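Local coordinates for surface presentation of antigens protein SpaO (Shigella flexneri, PDB 4TT9) that is required for surface presentation and secretion of the invasion plasmid antigens and for invasion, seen here as its C-terminal SpoA domain, at residues L26-N29 against N33-K36; K28-T31 against M37-E40; H53-V58 against V63-L68. All blocks are in the same frame, centred on the assembly; numbering follows the deposited sequence.

Contact 1. Residues L26-N29 against N33-K36; sequences LEKN and NELK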
loop_
_atom_site.group_PDB
_atom_site.type_symbol
_atom_site.label_atom_id
_atom_site.label_comp_id
_atom_site.label_asym_id
_atom_site.label_seq_id
_atom_site.Cartn_x
_atom_site.Cartn_y
_atom_site.Cartn_z
ATOM N N LEU B 26 -2.815 -2.104 4.061
ATOM C CA LEU B 26 -3.597 -3.072 4.811
ATOM C C LEU B 26 -3.582 -4.403 4.103
ATOM O O LEU B 26 -3.662 -4.458 2.880
ATOM C CB LEU B 26 -5.042 -2.590 4.932
ATOM C CG LEU B 26 -5.925 -3.373 5.900
ATOM C CD1 LEU B 26 -5.565 -3.023 7.332
ATOM C CD2 LEU B 26 -7.388 -3.103 5.632
ATOM N N GLU B 27 -3.459 -5.474 4.878
ATOM C CA GLU B 27 -3.686 -6.814 4.375
ATOM C C GLU B 27 -4.847 -7.352 5.169
ATOM O O GLU B 27 -4.765 -7.452 6.396
ATOM C CB GLU B 27 -2.473 -7.720 4.599
ATOM C CG GLU B 27 -1.285 -7.466 3.692
ATOM C CD GLU B 27 -0.161 -8.457 3.926
ATOM O OE1 GLU B 27 -0.346 -9.396 4.730
ATOM O OE2 GLU B 27 0.906 -8.299 3.299
ATOM N N LYS B 28 -5.935 -7.678 4.480
ATOM C CA LYS B 28 -7.084 -8.287 5.130
ATOM C C LYS B 28 -7.207 -9.740 4.684
ATOM O O LYS B 28 -7.274 -10.025 3.487
ATOM C CB LYS B 28 -8.361 -7.518 4.784
ATOM C CG LYS B 28 -9.518 -7.784 5.736
ATOM C CD LYS B 28 -10.727 -6.953 5.381
ATOM C CE LYS B 28 -11.584 -6.709 6.605
ATOM N NZ LYS B 28 -11.736 -7.942 7.413
ATOM N N ASN B 29 -7.201 -10.656 5.647
ATOM C CA ASN B 29 -7.450 -12.064 5.361
ATOM C C ASN B 29 -8.952 -12.304 5.361
ATOM O O ASN B 29 -9.630 -11.937 6.322
ATOM C CB ASN B 29 -6.784 -12.962 6.414
ATOM C CG ASN B 29 -5.303 -13.196 6.148
ATOM O OD1 ASN B 29 -4.855 -13.221 5.003
ATOM N ND2 ASN B 29 -4.538 -13.385 7.216
ATOM N N ASN B 33 -15.648 -16.289 -0.164
ATOM C CA ASN B 33 -17.024 -16.013 0.181
ATOM C C ASN B 33 -17.149 -14.593 0.708
ATOM O O ASN B 33 -17.944 -13.811 0.203
ATOM C CB ASN B 33 -17.519 -17.002 1.223
ATOM C CG ASN B 33 -19.003 -16.914 1.430
ATOM O OD1 ASN B 33 -19.746 -16.597 0.505
ATOM N ND2 ASN B 33 -19.448 -17.183 2.645
ATOM N N GLU B 34 -16.352 -14.263 1.719
ATOM C CA GLU B 34 -16.339 -12.914 2.270
ATOM C C GLU B 34 -15.972 -11.897 1.208
ATOM O O GLU B 34 -16.594 -10.852 1.105
ATOM C CB GLU B 34 -15.370 -12.816 3.434
ATOM C CG GLU B 34 -15.175 -11.420 3.930
ATOM C CD GLU B 34 -14.620 -11.407 5.317
ATOM O OE1 GLU B 34 -14.739 -12.454 5.986
ATOM O OE2 GLU B 34 -14.074 -10.364 5.731
ATOM N N LEU B 35 -14.977 -12.229 0.400
ATOM C CA LEU B 35 -14.546 -11.364 -0.688
ATOM C C LEU B 35 -15.694 -11.003 -1.616
ATOM O O LEU B 35 -15.685 -9.941 -2.232
ATOM C CB LEU B 35 -13.426 -12.038 -1.478
ATOM C CG LEU B 35 -12.827 -11.294 -2.671
ATOM C CD1 LEU B 35 -12.330 -9.922 -2.250
ATOM C CD2 LEU B 35 -11.711 -12.108 -3.295
ATOM N N LYS B 36 -16.682 -11.881 -1.718
ATOM C CA LYS B 36 -17.855 -11.584 -2.528
ATOM C C LYS B 36 -18.604 -10.382 -1.958
ATOM O O LYS B 36 -19.275 -9.656 -2.689
ATOM C CB LYS B 36 -18.785 -12.798 -2.597
ATOM C CG LYS B 36 -18.223 -14.008 -3.343
ATOM C CD LYS B 36 -18.816 -15.303 -2.797
ATOM C CE LYS B 36 -18.748 -16.445 -3.803
ATOM N NZ LYS B 36 -17.438 -16.568 -4.489
#
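Lys28 and Glu34 meet through their charged ends and form a long salt bridge. Lys28 lies on strand 18-31, and Glu34 lies on the short helix 32-36 that follows it. The lysine CB points toward the helix, but Lys28 CB is still 6.4 Å from Glu34 OE2. CG sits anti to the backbone N (chi1 -162°), which carries the chain out from the strand. Lys28 CG comes within 5.2 Å of Glu34 OE2. CD closes to 4.8 Å of the same oxygen, Glu34 OE2, and also touches Tyr38, beyond the helix. Lys28 CE is 4.5 Å from Glu34 OE2. The chain is extended up to CE and then bends at its last torsion (chi4 -43°). That bend brings Lys28 NZ to 3.8 Å from Glu34 OE2.

The glutamate reaches out from the helix toward the strand. Its chain is also extended, and it meets the lysine at about a right angle. Lys28 NZ lies close to the extension of the Glu34 CD-OE2 bond. The other oxygen is farther off: Glu34 OE1 is 5.6 Å from Lys28 NZ. The pairing is therefore one-pronged, and no hydrogen bond is made. Both residues are partly exposed, so solvent probably weakens the attraction. The contact is a weak ion pair at the surface.

The backbone under Glu34 is fixed separately. Its N is hydrogen-bonded to Thr31 OG1, the N-cap of the helix. On strand 18-31, the neighbouring Glu27 has its own salt bridge to Lys57 of strand 54-58. Residues 26-29 also pair antiparallel with a strand of the second subunit, so the sheet runs on across the interface while helix 32-36 folds back beside the strand end.

Contact 2. Residues K28-T31 against M37-E40; sequences KNMT and MYVE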
loop_
_atom_site.group_PDB
_atom_site.type_symbol
_atom_site.label_atom_id
_atom_site.label_comp_id
_atom_site.label_asym_id
_atom_site.label_seq_id
_atom_site.Cartn_x
_atom_site.Cartn_y
_atom_site.Cartn_z
ATOM N N LYS B 28 -5.935 -7.678 4.480
ATOM C CA LYS B 28 -7.084 -8.287 5.130
ATOM C C LYS B 28 -7.207 -9.740 4.684
ATOM O O LYS B 28 -7.274 -10.025 3.487
ATOM C CB LYS B 28 -8.361 -7.518 4.784
ATOM C CG LYS B 28 -9.518 -7.784 5.736
ATOM C CD LYS B 28 -10.727 -6.953 5.381
ATOM C CE LYS B 28 -11.584 -6.709 6.605
ATOM N NZ LYS B 28 -11.736 -7.942 7.413
ATOM N N ASN B 29 -7.201 -10.656 5.647
ATOM C CA ASN B 29 -7.450 -12.064 5.361
ATOM C C ASN B 29 -8.952 -12.304 5.361
ATOM O O ASN B 29 -9.630 -11.937 6.322
ATOM C CB ASN B 29 -6.784 -12.962 6.414
ATOM C CG ASN B 29 -5.303 -13.196 6.148
ATOM O OD1 ASN B 29 -4.855 -13.221 5.003
ATOM N ND2 ASN B 29 -4.538 -13.385 7.216
ATOM N N MET B 30 -9.469 -12.914 4.292
ATOM C CA MET B 30 -10.906 -13.167 4.176
ATOM C C MET B 30 -11.203 -14.322 3.221
ATOM O O MET B 30 -10.409 -14.615 2.329
ATOM C CB MET B 30 -11.635 -11.901 3.711
ATOM C CG MET B 30 -11.480 -11.606 2.234
ATOM S SD MET B 30 -12.308 -10.101 1.696
ATOM C CE MET B 30 -11.294 -8.860 2.482
ATOM N N THR B 31 -12.350 -14.973 3.407
ATOM C CA THR B 31 -12.769 -16.036 2.505
ATOM C C THR B 31 -13.158 -15.443 1.173
ATOM O O THR B 31 -13.561 -14.287 1.101
ATOM C CB THR B 31 -13.977 -16.820 3.045
ATOM O OG1 THR B 31 -15.056 -15.925 3.333
ATOM C CG2 THR B 31 -13.616 -17.557 4.296
ATOM N N MET B 37 -18.467 -10.156 -0.654
ATOM C CA MET B 37 -19.203 -9.086 0.018
ATOM C C MET B 37 -18.608 -7.698 -0.231
ATOM O O MET B 37 -19.044 -6.710 0.364
ATOM C CB MET B 37 -19.291 -9.373 1.512
ATOM C CG MET B 37 -19.907 -10.722 1.823
ATOM S SD MET B 37 -19.388 -11.326 3.434
ATOM C CE MET B 37 -20.451 -12.758 3.613
ATOM N N TYR B 38 -17.621 -7.639 -1.120
ATOM C CA TYR B 38 -17.051 -6.386 -1.606
ATOM C C TYR B 38 -17.662 -6.021 -2.974
ATOM O O TYR B 38 -17.598 -6.822 -3.909
ATOM C CB TYR B 38 -15.540 -6.550 -1.738
ATOM C CG TYR B 38 -14.777 -6.397 -0.443
ATOM C CD1 TYR B 38 -15.113 -7.133 0.689
ATOM C CD2 TYR B 38 -13.707 -5.522 -0.361
ATOM C CE1 TYR B 38 -14.408 -6.984 1.868
ATOM C CE2 TYR B 38 -12.999 -5.364 0.807
ATOM C CZ TYR B 38 -13.350 -6.092 1.918
ATOM O OH TYR B 38 -12.632 -5.921 3.079
ATOM N N VAL B 39 -18.254 -4.828 -3.091
ATOM C CA VAL B 39 -18.917 -4.399 -4.336
ATOM C C VAL B 39 -18.392 -3.048 -4.859
ATOM O O VAL B 39 -17.741 -2.323 -4.127
ATOM C CB VAL B 39 -20.463 -4.306 -4.162
ATOM C CG1 VAL B 39 -21.038 -5.606 -3.617
ATOM C CG2 VAL B 39 -20.830 -3.146 -3.260
ATOM N N GLU B 40 -18.677 -2.706 -6.118
ATOM C CA GLU B 40 -18.222 -1.429 -6.694
ATOM C C GLU B 40 -18.946 -0.261 -6.030
ATOM O O GLU B 40 -20.037 -0.434 -5.490
ATOM C CB GLU B 40 -18.418 -1.399 -8.220
ATOM C CG GLU B 40 -17.529 -0.390 -8.972
ATOM C CD GLU B 40 -17.196 -0.840 -10.393
ATOM O OE1 GLU B 40 -17.252 -2.056 -10.674
ATOM O OE2 GLU B 40 -16.866 0.025 -11.227
#
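Met30 and Tyr38 form a Met-aromatic contact at the end of strand 18-31, where the chain returns after helix 32-36. Both side chains are buried, and they make the tight part. Met30 SD lies 4.3 Å from the centroid of the Tyr38 ring, 33° off the ring normal, so its approach is oblique. The thioether bends at its last torsion (chi3 70°), which turns the methyl toward the phenol end of the ring. Met30 CE then packs 3.5 Å from Tyr38 CZ, and Met30 SD reaches Tyr38 CE1 at 3.8 Å. Met30 and the ring pack without any hydrogen bond across the contact; Met30 CE also comes to 3.3 Å from Tyr38 OH.

Tyr38 has further partners. Phe44 stacks on its ring, and its backbone O accepts a weak hydrogen bond from Trp82 NE1 of the second subunit. Residues 28-31 pair with a strand of that subunit, so the contact sits close to the dimer interface.

The looser side belongs to Lys28, which is partly exposed. A 1,2-ethanediol, probably from the crystallisation liquor, lies near the tyrosine hydroxyl. Lys28 meets the ring at its edge, near the ring plane, through aliphatic carbon: Lys28 CD is 3.2 Å from Tyr38 OH.

Contact 3. Residues H53-V58 against V63-L68; sequences HVNIKV and VGHGEL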
loop_
_atom_site.group_PDB
_atom_site.type_symbol
_atom_site.label_atom_id
_atom_site.label_comp_id
_atom_site.label_asym_id
_atom_site.label_seq_id
_atom_site.Cartn_x
_atom_site.Cartn_y
_atom_site.Cartn_z
ATOM N N HIS B 53 1.016 3.469 9.682
ATOM C CA HIS B 53 1.559 2.113 9.721
ATOM C C HIS B 53 1.597 1.465 8.346
ATOM O O HIS B 53 1.105 0.357 8.172
ATOM C CB HIS B 53 0.750 1.224 10.667
ATOM C CG HIS B 53 0.889 1.588 12.112
ATOM N ND1 HIS B 53 0.239 2.670 12.670
ATOM C CD2 HIS B 53 1.592 1.013 13.114
ATOM C CE1 HIS B 53 0.542 2.746 13.956
ATOM N NE2 HIS B 53 1.360 1.751 14.249
ATOM N N VAL B 54 2.172 2.158 7.369
ATOM C CA VAL B 54 2.404 1.565 6.056
ATOM C C VAL B 54 3.546 0.579 6.168
ATOM O O VAL B 54 4.571 0.873 6.792
ATOM C CB VAL B 54 2.820 2.620 5.043
ATOM C CG1 VAL B 54 2.690 2.077 3.637
ATOM C CG2 VAL B 54 1.972 3.854 5.217
ATOM N N ASN B 55 3.363 -0.598 5.572
ATOM C CA ASN B 55 4.397 -1.626 5.533
ATOM C C ASN B 55 5.167 -1.529 4.244
ATOM O O ASN B 55 4.574 -1.480 3.166
ATOM C CB ASN B 55 3.774 -3.014 5.624
ATOM C CG ASN B 55 3.214 -3.299 6.983
ATOM O OD1 ASN B 55 3.524 -2.603 7.941
ATOM N ND2 ASN B 55 2.399 -4.333 7.087
ATOM N N ILE B 56 6.486 -1.499 4.338
ATOM C CA ILE B 56 7.280 -1.388 3.130
ATOM C C ILE B 56 7.861 -2.751 2.808
ATOM O O ILE B 56 8.535 -3.357 3.641
ATOM C CB ILE B 56 8.372 -0.329 3.270
ATOM C CG1 ILE B 56 7.780 0.921 3.927
ATOM C CG2 ILE B 56 8.982 -0.001 1.906
ATOM C CD1 ILE B 56 8.766 2.037 4.180
ATOM N N LYS B 57 7.569 -3.230 1.601
ATOM C CA LYS B 57 7.982 -4.551 1.171
ATOM C C LYS B 57 8.894 -4.437 -0.031
ATOM O O LYS B 57 8.679 -3.595 -0.899
ATOM C CB LYS B 57 6.771 -5.405 0.800
ATOM C CG LYS B 57 5.980 -5.960 1.971
ATOM C CD LYS B 57 5.016 -7.022 1.467
ATOM C CE LYS B 57 4.341 -7.775 2.593
ATOM N NZ LYS B 57 3.345 -8.750 2.057
ATOM N N VAL B 58 9.918 -5.276 -0.073
ATOM C CA VAL B 58 10.772 -5.351 -1.242
ATOM C C VAL B 58 10.716 -6.782 -1.751
ATOM O O VAL B 58 11.076 -7.700 -1.022
ATOM C CB VAL B 58 12.220 -4.987 -0.900
ATOM C CG1 VAL B 58 13.117 -5.201 -2.100
ATOM C CG2 VAL B 58 12.302 -3.550 -0.430
ATOM N N VAL B 63 10.568 -5.105 4.855
ATOM C CA VAL B 63 11.840 -4.480 5.164
ATOM C C VAL B 63 11.681 -3.279 6.079
ATOM O O VAL B 63 12.669 -2.669 6.468
ATOM C CB VAL B 63 12.549 -4.041 3.891
ATOM C CG1 VAL B 63 12.990 -5.241 3.103
ATOM C CG2 VAL B 63 11.622 -3.202 3.061
ATOM N N GLY B 64 10.447 -2.928 6.420
ATOM C CA GLY B 64 10.229 -1.790 7.299
ATOM C C GLY B 64 8.811 -1.273 7.303
ATOM O O GLY B 64 7.917 -1.886 6.728
ATOM N N HIS B 65 8.612 -0.135 7.958
ATOM C CA HIS B 65 7.293 0.468 8.112
ATOM C C HIS B 65 7.403 1.976 8.006
ATOM O O HIS B 65 8.369 2.564 8.481
ATOM C CB HIS B 65 6.702 0.099 9.471
ATOM C CG HIS B 65 6.711 -1.372 9.754
ATOM N ND1 HIS B 65 5.610 -2.176 9.543
ATOM C CD2 HIS B 65 7.682 -2.183 10.234
ATOM C CE1 HIS B 65 5.905 -3.421 9.884
ATOM N NE2 HIS B 65 7.157 -3.450 10.304
ATOM N N GLY B 66 6.426 2.614 7.384
ATOM C CA GLY B 66 6.496 4.053 7.226
ATOM C C GLY B 66 5.189 4.794 7.441
ATOM O O GLY B 66 4.132 4.192 7.624
ATOM N N GLU B 67 5.261 6.115 7.398
ATOM C CA GLU B 67 4.087 6.942 7.612
ATOM C C GLU B 67 3.827 7.757 6.358
ATOM O O GLU B 67 4.740 8.364 5.807
ATOM C CB GLU B 67 4.323 7.875 8.799
ATOM C CG GLU B 67 5.054 7.204 9.960
ATOM C CD GLU B 67 5.792 8.189 10.848
ATOM O OE1 GLU B 67 5.313 9.338 10.974
ATOM O OE2 GLU B 67 6.844 7.813 11.418
ATOM N N LEU B 68 2.582 7.774 5.902
ATOM C CA LEU B 68 2.237 8.564 4.730
ATOM C C LEU B 68 2.043 9.997 5.163
ATOM O O LEU B 68 1.322 10.274 6.123
ATOM C CB LEU B 68 0.964 8.028 4.071
ATOM C CG LEU B 68 0.264 8.866 2.999
ATOM C CD1 LEU B 68 1.125 8.986 1.780
ATOM C CD2 LEU B 68 -1.054 8.238 2.644
#
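Asn55 and His65 form a side-chain hydrogen bond across an antiparallel beta hairpin. His65 ND1 donates to Asn55 OD1 at 2.7 Å. The bond is bent, 132° at the hydrogen, and the donor stands above the amide carbonyl plane. The two side chains run side by side, with amide and ring planes 80° apart.

In backbone terms they are a non-hydrogen-bonded pair, flanked by the hydrogen-bonded pairs Val54-Gly66 and Ile56-Gly64. Val54 and Gly66 bond in both directions; Gly66 N to Val54 O is 2.6 Å. Ile56 N donates to Gly64 O at 2.8 Å. Ile56 O takes Val63 N at 2.9 Å and, weakly, Gly64 N. Two residues, Val63 and Gly64, stand opposite the single Ile56: a classic beta bulge. At the backbone angles of Gly64 a CB would press on the carbonyl O of Val63.

Ile56 and Val54 point to the other face from Asn55 and His65. Near the turn, Val58 CG2 packs on Val63 CG2 at 3.6 Å.

Farther out, strand 18-31 flanks strand 54-58, with Phe23 and Leu25 touching Ile56 and Val54. Strand 81-82 lies beyond 61-70, where Trp82 meets Ile56 and Val63. Phe44 of the second subunit also packs on Ile56.

Contacts 1 and 2 are neighbours, with centres about 4 Å apart. Both start from strand 18-31, share Lys28 and Asn29, and touch where Met30 SD packs on Leu35 CA. In both, what follows the strand packs back on its end: helix 32-36 in contact 1, the loop after it in contact 2. Contact 3 comes later in the chain, its centre about 21 Å from that of contact 1 and 23 Å from that of contact 2. Its strand 54-58 pairs with strand 18-31, and the salt bridge from Glu27 to Lys57 links it to contact 1. All three reach the second subunit, so the hairpin and the end of strand 18-31 both lie near the two-chain interface.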